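Local coordinates for sterol regulatory element-binding protein cleavage-activating protein (Schizosaccharomyces pombe, PDB 4YHC), which escorts the sterol regulatory element-binding protein sre1 for processing when sterol or oxygen is low, here represented by its WD40 domain, at residues F169-S178 / A190-Y201; T223-A231 / I263-V272. The protein carries 9 engineered substitutions. All coordinates share one frame; numbering follows the deposited sequence.

Contact 1: F169-S178 / A190-Y201; sequences FQLSSPIIKS and ASLTESGEVTVY. Engineered in segment 190-201: Ser191 (natural residue Cys).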
loop_
_atom_site.group_PDB
_atom_site.type_symbol
_atom_site.label_atom_id
_atom_site.label_comp_id
_atom_site.label_asym_id
_atom_site.label_seq_id
_atom_site.Cartn_x
_atom_site.Cartn_y
_atom_site.Cartn_z
ATOM N N PHE A 169 -20.247 -9.805 10.774
ATOM C CA PHE A 169 -20.760 -10.500 9.608
ATOM C C PHE A 169 -20.005 -11.785 9.458
ATOM O O PHE A 169 -18.900 -11.949 9.975
ATOM C CB PHE A 169 -20.575 -9.693 8.341
ATOM C CG PHE A 169 -20.989 -8.241 8.443
ATOM C CD1 PHE A 169 -22.247 -7.880 8.884
ATOM C CD2 PHE A 169 -20.122 -7.229 8.023
ATOM C CE1 PHE A 169 -22.612 -6.538 8.961
ATOM C CE2 PHE A 169 -20.497 -5.888 8.089
ATOM C CZ PHE A 169 -21.750 -5.552 8.554
ATOM N N GLN A 170 -20.594 -12.701 8.709
ATOM C CA GLN A 170 -19.988 -13.969 8.474
ATOM C C GLN A 170 -20.151 -14.268 6.999
ATOM O O GLN A 170 -21.240 -14.197 6.452
ATOM C CB GLN A 170 -20.667 -15.044 9.321
ATOM C CG GLN A 170 -20.142 -16.449 9.017
ATOM C CD GLN A 170 -18.654 -16.566 9.311
ATOM O OE1 GLN A 170 -18.170 -16.007 10.301
ATOM N NE2 GLN A 170 -17.918 -17.275 8.456
ATOM N N LEU A 171 -19.047 -14.601 6.361
ATOM C CA LEU A 171 -19.060 -14.985 4.978
ATOM C C LEU A 171 -19.132 -16.515 4.903
ATOM O O LEU A 171 -18.654 -17.206 5.781
ATOM C CB LEU A 171 -17.788 -14.477 4.282
ATOM C CG LEU A 171 -17.890 -13.121 3.584
ATOM C CD1 LEU A 171 -18.535 -12.025 4.417
ATOM C CD2 LEU A 171 -16.507 -12.692 3.123
ATOM N N SER A 172 -19.641 -17.002 3.789
ATOM C CA SER A 172 -19.851 -18.416 3.545
ATOM C C SER A 172 -18.590 -19.147 3.138
ATOM O O SER A 172 -18.631 -20.360 2.970
ATOM C CB SER A 172 -20.840 -18.568 2.392
ATOM O OG SER A 172 -21.958 -17.721 2.609
ATOM N N SER A 173 -17.484 -18.436 2.948
ATOM C CA SER A 173 -16.227 -19.088 2.623
ATOM C C SER A 173 -15.003 -18.420 3.314
ATOM O O SER A 173 -15.087 -17.297 3.798
ATOM C CB SER A 173 -16.105 -19.088 1.099
ATOM O OG SER A 173 -14.865 -19.615 0.656
ATOM N N PRO A 174 -13.856 -19.107 3.362
ATOM C CA PRO A 174 -12.690 -18.415 3.900
ATOM C C PRO A 174 -12.184 -17.274 2.990
ATOM O O PRO A 174 -12.273 -17.341 1.773
ATOM C CB PRO A 174 -11.618 -19.523 4.010
ATOM C CG PRO A 174 -12.337 -20.828 3.780
ATOM C CD PRO A 174 -13.502 -20.457 2.887
ATOM N N ILE A 175 -11.651 -16.242 3.630
ATOM C CA ILE A 175 -11.250 -15.023 2.968
ATOM C C ILE A 175 -9.807 -15.105 2.564
ATOM O O ILE A 175 -8.951 -15.206 3.383
ATOM C CB ILE A 175 -11.544 -13.822 3.883
ATOM C CG1 ILE A 175 -13.045 -13.660 3.923
ATOM C CG2 ILE A 175 -10.889 -12.518 3.388
ATOM C CD1 ILE A 175 -13.561 -12.598 4.861
ATOM N N ILE A 176 -9.539 -15.031 1.280
ATOM C CA ILE A 176 -8.158 -14.957 0.755
ATOM C C ILE A 176 -7.548 -13.540 0.965
ATOM O O ILE A 176 -6.372 -13.397 1.232
ATOM C CB ILE A 176 -8.168 -15.265 -0.769
ATOM C CG1 ILE A 176 -8.742 -16.660 -1.060
ATOM C CG2 ILE A 176 -6.775 -15.201 -1.366
ATOM C CD1 ILE A 176 -8.938 -16.908 -2.547
ATOM N N LYS A 177 -8.359 -12.493 0.842
ATOM C CA LYS A 177 -7.839 -11.128 0.771
ATOM C C LYS A 177 -8.980 -10.165 1.051
ATOM O O LYS A 177 -10.060 -10.318 0.482
ATOM C CB LYS A 177 -7.300 -10.905 -0.642
ATOM C CG LYS A 177 -6.958 -9.489 -1.030
ATOM C CD LYS A 177 -5.751 -9.003 -0.277
ATOM C CE LYS A 177 -5.272 -7.669 -0.807
ATOM N NZ LYS A 177 -4.117 -7.873 -1.679
ATOM N N SER A 178 -8.759 -9.205 1.931
ATOM C CA SER A 178 -9.757 -8.180 2.179
ATOM C C SER A 178 -9.089 -6.845 2.032
ATOM O O SER A 178 -7.937 -6.714 2.336
ATOM C CB SER A 178 -10.384 -8.352 3.547
ATOM O OG SER A 178 -9.366 -8.270 4.545
ATOM N N ALA A 190 -14.228 -4.969 1.065
ATOM C CA ALA A 190 -14.330 -5.925 -0.054
ATOM C C ALA A 190 -13.495 -7.134 0.292
ATOM O O ALA A 190 -12.370 -6.969 0.768
ATOM C CB ALA A 190 -13.822 -5.290 -1.344
ATOM N N SER A 191 -14.037 -8.341 0.038
ATOM C CA SER A 191 -13.378 -9.588 0.388
ATOM C C SER A 191 -13.423 -10.607 -0.755
ATOM O O SER A 191 -14.437 -10.878 -1.340
ATOM C CB SER A 191 -13.989 -10.181 1.670
ATOM O OG SER A 191 -14.151 -9.193 2.679
ATOM N N LEU A 192 -12.289 -11.142 -1.092
ATOM C CA LEU A 192 -12.200 -12.186 -2.101
ATOM C C LEU A 192 -12.169 -13.463 -1.312
ATOM O O LEU A 192 -11.305 -13.624 -0.424
ATOM C CB LEU A 192 -10.918 -12.047 -2.931
ATOM C CG LEU A 192 -10.586 -13.238 -3.882
ATOM C CD1 LEU A 192 -11.713 -13.401 -4.877
ATOM C CD2 LEU A 192 -9.295 -12.938 -4.602
ATOM N N THR A 193 -13.155 -14.342 -1.546
ATOM C CA THR A 193 -13.205 -15.633 -0.818
ATOM C C THR A 193 -12.744 -16.789 -1.697
ATOM O O THR A 193 -12.667 -16.648 -2.910
ATOM C CB THR A 193 -14.620 -15.970 -0.344
ATOM O OG1 THR A 193 -15.477 -15.908 -1.455
ATOM C CG2 THR A 193 -15.130 -14.956 0.640
ATOM N N GLU A 194 -12.401 -17.897 -1.057
ATOM C CA GLU A 194 -12.029 -19.158 -1.761
ATOM C C GLU A 194 -13.031 -19.650 -2.805
ATOM O O GLU A 194 -12.654 -20.354 -3.717
ATOM C CB GLU A 194 -11.746 -20.274 -0.784
ATOM C CG GLU A 194 -10.506 -20.036 0.067
ATOM C CD GLU A 194 -10.209 -21.192 1.019
ATOM O OE1 GLU A 194 -10.866 -22.258 0.911
ATOM O OE2 GLU A 194 -9.310 -21.037 1.888
ATOM N N SER A 195 -14.286 -19.244 -2.670
ATOM C CA SER A 195 -15.320 -19.470 -3.667
ATOM C C SER A 195 -15.107 -18.763 -4.962
ATOM O O SER A 195 -15.849 -19.016 -5.903
ATOM C CB SER A 195 -16.653 -18.932 -3.143
ATOM O OG SER A 195 -16.666 -18.962 -1.734
ATOM N N GLY A 196 -14.192 -17.797 -5.003
ATOM C CA GLY A 196 -14.053 -16.983 -6.189
ATOM C C GLY A 196 -14.958 -15.772 -6.240
ATOM O O GLY A 196 -14.841 -14.955 -7.157
ATOM N N GLU A 197 -15.822 -15.605 -5.246
ATOM C CA GLU A 197 -16.689 -14.414 -5.190
ATOM C C GLU A 197 -15.962 -13.231 -4.540
ATOM O O GLU A 197 -15.139 -13.389 -3.639
ATOM C CB GLU A 197 -17.960 -14.727 -4.393
ATOM C CG GLU A 197 -18.739 -15.952 -4.892
ATOM C CD GLU A 197 -19.774 -16.490 -3.891
ATOM O OE1 GLU A 197 -19.434 -17.251 -2.932
ATOM O OE2 GLU A 197 -20.952 -16.169 -4.081
ATOM N N VAL A 198 -16.278 -12.035 -4.984
ATOM C CA VAL A 198 -15.922 -10.875 -4.188
ATOM C C VAL A 198 -17.206 -10.278 -3.605
ATOM O O VAL A 198 -18.146 -9.950 -4.322
ATOM C CB VAL A 198 -14.935 -9.874 -4.885
ATOM C CG1 VAL A 198 -14.888 -10.032 -6.357
ATOM C CG2 VAL A 198 -15.237 -8.449 -4.511
ATOM N N THR A 199 -17.239 -10.217 -2.278
ATOM C CA THR A 199 -18.343 -9.626 -1.562
ATOM C C THR A 199 -17.916 -8.238 -1.065
ATOM O O THR A 199 -16.874 -8.073 -0.408
ATOM C CB THR A 199 -18.759 -10.474 -0.335
ATOM O OG1 THR A 199 -19.238 -11.729 -0.773
ATOM C CG2 THR A 199 -19.881 -9.793 0.451
ATOM N N VAL A 200 -18.736 -7.263 -1.340
ATOM C CA VAL A 200 -18.497 -5.937 -0.883
ATOM C C VAL A 200 -19.599 -5.565 0.124
ATOM O O VAL A 200 -20.751 -5.440 -0.247
ATOM C CB VAL A 200 -18.510 -4.930 -2.000
ATOM C CG1 VAL A 200 -18.182 -3.557 -1.433
ATOM C CG2 VAL A 200 -17.554 -5.280 -3.128
ATOM N N TYR A 201 -19.216 -5.318 1.364
ATOM C CA TYR A 201 -20.123 -4.655 2.344
ATOM C C TYR A 201 -19.968 -3.138 2.324
ATOM O O TYR A 201 -18.872 -2.611 2.588
ATOM C CB TYR A 201 -19.829 -5.111 3.757
ATOM C CG TYR A 201 -20.515 -6.385 4.125
ATOM C CD1 TYR A 201 -21.796 -6.364 4.661
ATOM C CD2 TYR A 201 -19.876 -7.593 3.968
ATOM C CE1 TYR A 201 -22.427 -7.517 4.986
ATOM C CE2 TYR A 201 -20.498 -8.753 4.281
ATOM C CZ TYR A 201 -21.766 -8.710 4.785
ATOM O OH TYR A 201 -22.353 -9.862 5.130
#
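Phe169 and Tyr201 meet because each carries CG beside its own backbone N and anti to the carbonyl carbon (chi1 -47° and -85°), which lays the two rings one over the other. They form an offset stack with centroids 4.1 Å apart and planes only 1° from parallel; the side chains run past each other in opposite senses, so Tyr201 OH ends up beneath CB of Phe169. Leu171 splits its two methyls: CD1 comes in the plane of the Tyr201 ring, at its edge, 3.8 Å from Tyr201 CE2, while CD2 reaches CG2 of Thr193 and CB of Ser191, an engineered residue that is cysteine in the natural protein. Thr193 turns CG2 to Leu171 by holding OG1 between its backbone N and carbonyl carbon.

Beyond these side chains the backbones zip into an antiparallel hairpin. Glu194 N gives a nearly straight bond to Pro174 O (2.9 Å), and Leu192 N does the same to Lys177 O (2.9 Å). Between them lies a classic beta bulge, in which Leu192 O accepts from Ile176 N at 2.8 Å and, weakly, from Lys177 N. At the turn end, the carboxylate of the poorly ordered Glu194 lies against the Pro174 ring, and Ile176 CD1 touches Leu192 CG at 4.2 Å. A type I turn from Thr193 to Gly196 leads into the next strand.

From Leu171 on, the segments lie in the predicted fourth WD repeat, a four-stranded blade; Phe169 ends strand 161-170 of the blade before, so its stack on Tyr201 joins two blades. Strand 148-156 of that earlier blade meets Phe169, Leu171 and Ser191 through Ile149, strand 207-212 packs on Tyr201 with Trp208 and Pro210, and Ile227 of strand 226-230 lies against Lys177, Ala190 and Leu192.

Contact 2: T223-A231 / I263-V272; sequences TKKDIYGIA and IKVNTFSVGV
Hydrogen bonds hold the end of the contact where Lys225 and Asp226 meet the type II turn Lys264-Thr267. Asn266 N points almost straight at Lys225 O (3.0 Å). The Lys225 side chain, bent at chi2 and chi4, curls over Ile263 O, and its NZ bonds that oxygen at 2.7 Å from 30° out of the carbonyl plane; Asp241 supplies a salt bridge to the same ammonium. Asp226 OD2 takes Phe268 N at 2.9 Å, nearly along the C-O axis of the carboxylate, while OD1 receives Ile227 N within its own strand and a salt bridge from Lys177.

Water adds two links. One molecule donates to both Asp226 OD2 and Phe268 O; another accepts from Val265 N and, weakly, from Lys225 NZ.

Aromatic and apolar contacts take over toward the strands. The Tyr228 ring lies flat along the backbone of Ser269 and Val270, its CG set opposite the backbone N (chi1 -171°). Ser269 CA makes a CH-pi contact over its face, 4.0 Å from the centroid, and Val270 N sits above the ring centre. Tyr228 CB meets the edge of the Phe268 ring. Further on, Ile230 CD1 touches Val270 CG1 at 4.0 Å and meets Val272 CG1 tip to tip.

Strands 226-230 and 269-272 run 23° from parallel, axes 7.0 Å apart; side chains, not a backbone ladder, join this first strand of one blade to that of the next sheet. The Asp226 carboxylate, gripped by two backbone N-H groups, a water and a lysine, is probably held as an anion.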
loop_
_atom_site.group_PDB
_atom_site.type_symbol
_atom_site.label_atom_id
_atom_site.label_comp_id
_atom_site.label_asym_id
_atom_site.label_seq_id
_atom_site.Cartn_x
_atom_site.Cartn_y
_atom_site.Cartn_z
ATOM N N THR A 223 -9.889 -18.720 -12.365
ATOM C CA THR A 223 -9.592 -18.472 -10.964
ATOM C C THR A 223 -9.331 -16.935 -10.686
ATOM O O THR A 223 -8.527 -16.299 -11.372
ATOM C CB THR A 223 -8.331 -19.200 -10.601
ATOM O OG1 THR A 223 -8.459 -20.556 -11.007
ATOM C CG2 THR A 223 -8.041 -19.123 -9.062
ATOM N N LYS A 224 -9.994 -16.428 -9.680
ATOM C CA LYS A 224 -9.792 -15.043 -9.137
ATOM C C LYS A 224 -8.552 -15.052 -8.251
ATOM O O LYS A 224 -8.373 -15.918 -7.402
ATOM C CB LYS A 224 -11.030 -14.606 -8.367
ATOM C CG LYS A 224 -12.096 -14.037 -9.280
ATOM C CD LYS A 224 -12.576 -14.936 -10.439
ATOM C CE LYS A 224 -13.849 -15.737 -10.122
ATOM N NZ LYS A 224 -14.910 -14.837 -9.512
ATOM N N LYS A 225 -7.669 -14.100 -8.458
ATOM C CA LYS A 225 -6.344 -14.145 -7.831
ATOM C C LYS A 225 -6.124 -13.010 -6.814
ATOM O O LYS A 225 -5.292 -13.147 -5.894
ATOM C CB LYS A 225 -5.281 -14.074 -8.921
ATOM C CG LYS A 225 -5.262 -15.249 -9.907
ATOM C CD LYS A 225 -4.938 -16.526 -9.148
ATOM C CE LYS A 225 -4.565 -17.737 -10.023
ATOM N NZ LYS A 225 -3.367 -17.500 -10.837
ATOM N N ASP A 226 -6.819 -11.881 -6.990
ATOM C CA ASP A 226 -6.556 -10.743 -6.102
ATOM C C ASP A 226 -7.602 -9.651 -6.346
ATOM O O ASP A 226 -8.307 -9.607 -7.355
ATOM C CB ASP A 226 -5.147 -10.148 -6.346
ATOM C CG ASP A 226 -4.475 -9.657 -5.044
ATOM O OD1 ASP A 226 -5.203 -9.479 -4.008
ATOM O OD2 ASP A 226 -3.227 -9.407 -5.069
ATOM N N ILE A 227 -7.668 -8.777 -5.377
ATOM C CA ILE A 227 -8.456 -7.542 -5.480
ATOM C C ILE A 227 -7.635 -6.391 -4.962
ATOM O O ILE A 227 -6.818 -6.555 -4.035
ATOM C CB ILE A 227 -9.794 -7.625 -4.713
ATOM C CG1 ILE A 227 -9.638 -7.952 -3.225
ATOM C CG2 ILE A 227 -10.695 -8.630 -5.338
ATOM C CD1 ILE A 227 -10.977 -7.951 -2.491
ATOM N N TYR A 228 -7.832 -5.193 -5.542
ATOM C CA TYR A 228 -7.044 -4.037 -5.096
ATOM C C TYR A 228 -7.933 -2.827 -5.348
ATOM O O TYR A 228 -8.640 -2.782 -6.356
ATOM C CB TYR A 228 -5.706 -3.912 -5.862
ATOM C CG TYR A 228 -4.783 -2.860 -5.282
ATOM C CD1 TYR A 228 -4.887 -1.530 -5.706
ATOM C CD2 TYR A 228 -3.849 -3.157 -4.299
ATOM C CE1 TYR A 228 -4.092 -0.532 -5.167
ATOM C CE2 TYR A 228 -2.998 -2.126 -3.786
ATOM C CZ TYR A 228 -3.182 -0.844 -4.228
ATOM O OH TYR A 228 -2.449 0.213 -3.809
ATOM N N GLY A 229 -7.933 -1.878 -4.444
ATOM C CA GLY A 229 -8.872 -0.712 -4.555
ATOM C C GLY A 229 -8.164 0.621 -4.760
ATOM O O GLY A 229 -7.037 0.796 -4.310
ATOM N N ILE A 230 -8.759 1.532 -5.506
ATOM C CA ILE A 230 -8.323 2.975 -5.490
ATOM C C ILE A 230 -9.537 3.673 -4.888
ATOM O O ILE A 230 -10.558 3.905 -5.560
ATOM C CB ILE A 230 -8.049 3.541 -6.854
ATOM C CG1 ILE A 230 -7.176 2.602 -7.649
ATOM C CG2 ILE A 230 -7.570 5.000 -6.834
ATOM C CD1 ILE A 230 -5.758 2.917 -7.662
ATOM N N ALA A 231 -9.413 3.981 -3.618
ATOM C CA ALA A 231 -10.547 4.334 -2.829
ATOM C C ALA A 231 -11.151 5.669 -3.316
ATOM O O ALA A 231 -12.380 5.781 -3.487
ATOM C CB ALA A 231 -10.148 4.397 -1.343
ATOM N N ILE A 263 -1.681 -14.385 -12.942
ATOM C CA ILE A 263 -1.176 -13.576 -11.805
ATOM C C ILE A 263 -1.147 -14.475 -10.603
ATOM O O ILE A 263 -2.064 -15.238 -10.341
ATOM C CB ILE A 263 -2.094 -12.352 -11.601
ATOM C CG1 ILE A 263 -1.803 -11.346 -12.695
ATOM C CG2 ILE A 263 -1.949 -11.690 -10.201
ATOM C CD1 ILE A 263 -2.880 -10.301 -12.822
ATOM N N LYS A 264 -0.069 -14.433 -9.866
ATOM C CA LYS A 264 0.028 -15.165 -8.630
ATOM C C LYS A 264 -0.839 -14.623 -7.545
ATOM O O LYS A 264 -0.921 -13.428 -7.359
ATOM C CB LYS A 264 1.475 -15.170 -8.192
ATOM C CG LYS A 264 1.734 -16.120 -7.078
ATOM C CD LYS A 264 3.237 -16.360 -6.973
ATOM C CE LYS A 264 3.590 -17.088 -5.688
ATOM N NZ LYS A 264 2.605 -18.216 -5.531
ATOM N N VAL A 265 -1.556 -15.495 -6.852
ATOM C CA VAL A 265 -2.466 -15.081 -5.858
ATOM C C VAL A 265 -1.830 -14.085 -4.840
ATOM O O VAL A 265 -0.689 -14.173 -4.448
ATOM C CB VAL A 265 -3.168 -16.281 -5.157
ATOM C CG1 VAL A 265 -2.107 -17.068 -4.366
ATOM C CG2 VAL A 265 -4.208 -15.713 -4.203
ATOM N N ASN A 266 -2.573 -13.054 -4.527
ATOM C CA ASN A 266 -2.143 -12.027 -3.591
ATOM C C ASN A 266 -0.906 -11.261 -3.909
ATOM O O ASN A 266 -0.178 -10.842 -3.010
ATOM C CB ASN A 266 -1.968 -12.654 -2.226
ATOM C CG ASN A 266 -3.097 -12.292 -1.333
ATOM O OD1 ASN A 266 -3.404 -11.081 -1.140
ATOM N ND2 ASN A 266 -3.730 -13.284 -0.775
ATOM N N THR A 267 -0.578 -11.100 -5.170
ATOM C CA THR A 267 0.643 -10.345 -5.460
ATOM C C THR A 267 0.439 -9.082 -6.279
ATOM O O THR A 267 1.431 -8.518 -6.703
ATOM C CB THR A 267 1.651 -11.219 -6.209
ATOM O OG1 THR A 267 1.079 -11.579 -7.506
ATOM C CG2 THR A 267 1.915 -12.528 -5.363
ATOM N N PHE A 268 -0.809 -8.682 -6.490
ATOM C CA PHE A 268 -1.196 -7.640 -7.384
ATOM C C PHE A 268 -1.382 -6.266 -6.676
ATOM O O PHE A 268 -2.058 -6.179 -5.667
ATOM C CB PHE A 268 -2.511 -8.052 -8.048
ATOM C CG PHE A 268 -3.035 -7.074 -9.095
ATOM C CD1 PHE A 268 -2.571 -7.092 -10.391
ATOM C CD2 PHE A 268 -4.053 -6.205 -8.806
ATOM C CE1 PHE A 268 -3.070 -6.243 -11.357
ATOM C CE2 PHE A 268 -4.536 -5.303 -9.737
ATOM C CZ PHE A 268 -4.046 -5.316 -11.025
ATOM N N SER A 269 -0.838 -5.207 -7.235
ATOM C CA SER A 269 -1.175 -3.868 -6.755
ATOM C C SER A 269 -1.257 -2.905 -7.927
ATOM O O SER A 269 -0.863 -3.251 -9.090
ATOM C CB SER A 269 -0.199 -3.404 -5.672
ATOM O OG SER A 269 1.057 -3.345 -6.217
ATOM N N VAL A 270 -1.801 -1.709 -7.637
ATOM C CA VAL A 270 -2.020 -0.705 -8.675
ATOM C C VAL A 270 -1.550 0.626 -8.207
ATOM O O VAL A 270 -1.784 0.974 -7.081
ATOM C CB VAL A 270 -3.506 -0.576 -9.041
ATOM C CG1 VAL A 270 -3.762 0.466 -10.174
ATOM C CG2 VAL A 270 -4.058 -1.926 -9.380
ATOM N N GLY A 271 -0.931 1.397 -9.049
ATOM C CA GLY A 271 -0.800 2.853 -8.712
ATOM C C GLY A 271 -1.268 3.669 -9.907
ATOM O O GLY A 271 -1.153 3.199 -11.056
ATOM N N VAL A 272 -1.824 4.848 -9.657
ATOM C CA VAL A 272 -2.196 5.796 -10.706
ATOM C C VAL A 272 -1.573 7.195 -10.441
ATOM O O VAL A 272 -1.302 7.600 -9.275
ATOM C CB VAL A 272 -3.723 5.884 -10.886
ATOM C CG1 VAL A 272 -4.355 4.537 -11.258
ATOM C CG2 VAL A 272 -4.368 6.386 -9.606
HETATM O O HOH W 1 -1.779 -18.203 -7.854
HETATM O O HOH W 2 -2.229 -7.686 -3.257
#

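From the N terminus, contact 1 comes first: it closes a short loop from the last strand of one blade into the next, where strands 175-182, 187-193 and 198-204 follow. Contact 2 opens only after contact 1 has closed and spans a longer loop, around the blade of strands 226-230 to 253-259, bringing its first strand beside strand 269-278 of the next sheet. The two loops thus follow in series, neither nested nor crossed. They nevertheless touch, at Asp226 and through a weak hydrogen bond from Asn266 ND2 of contact 2 to Ile176 O of contact 1. Together they tie four consecutive sheets.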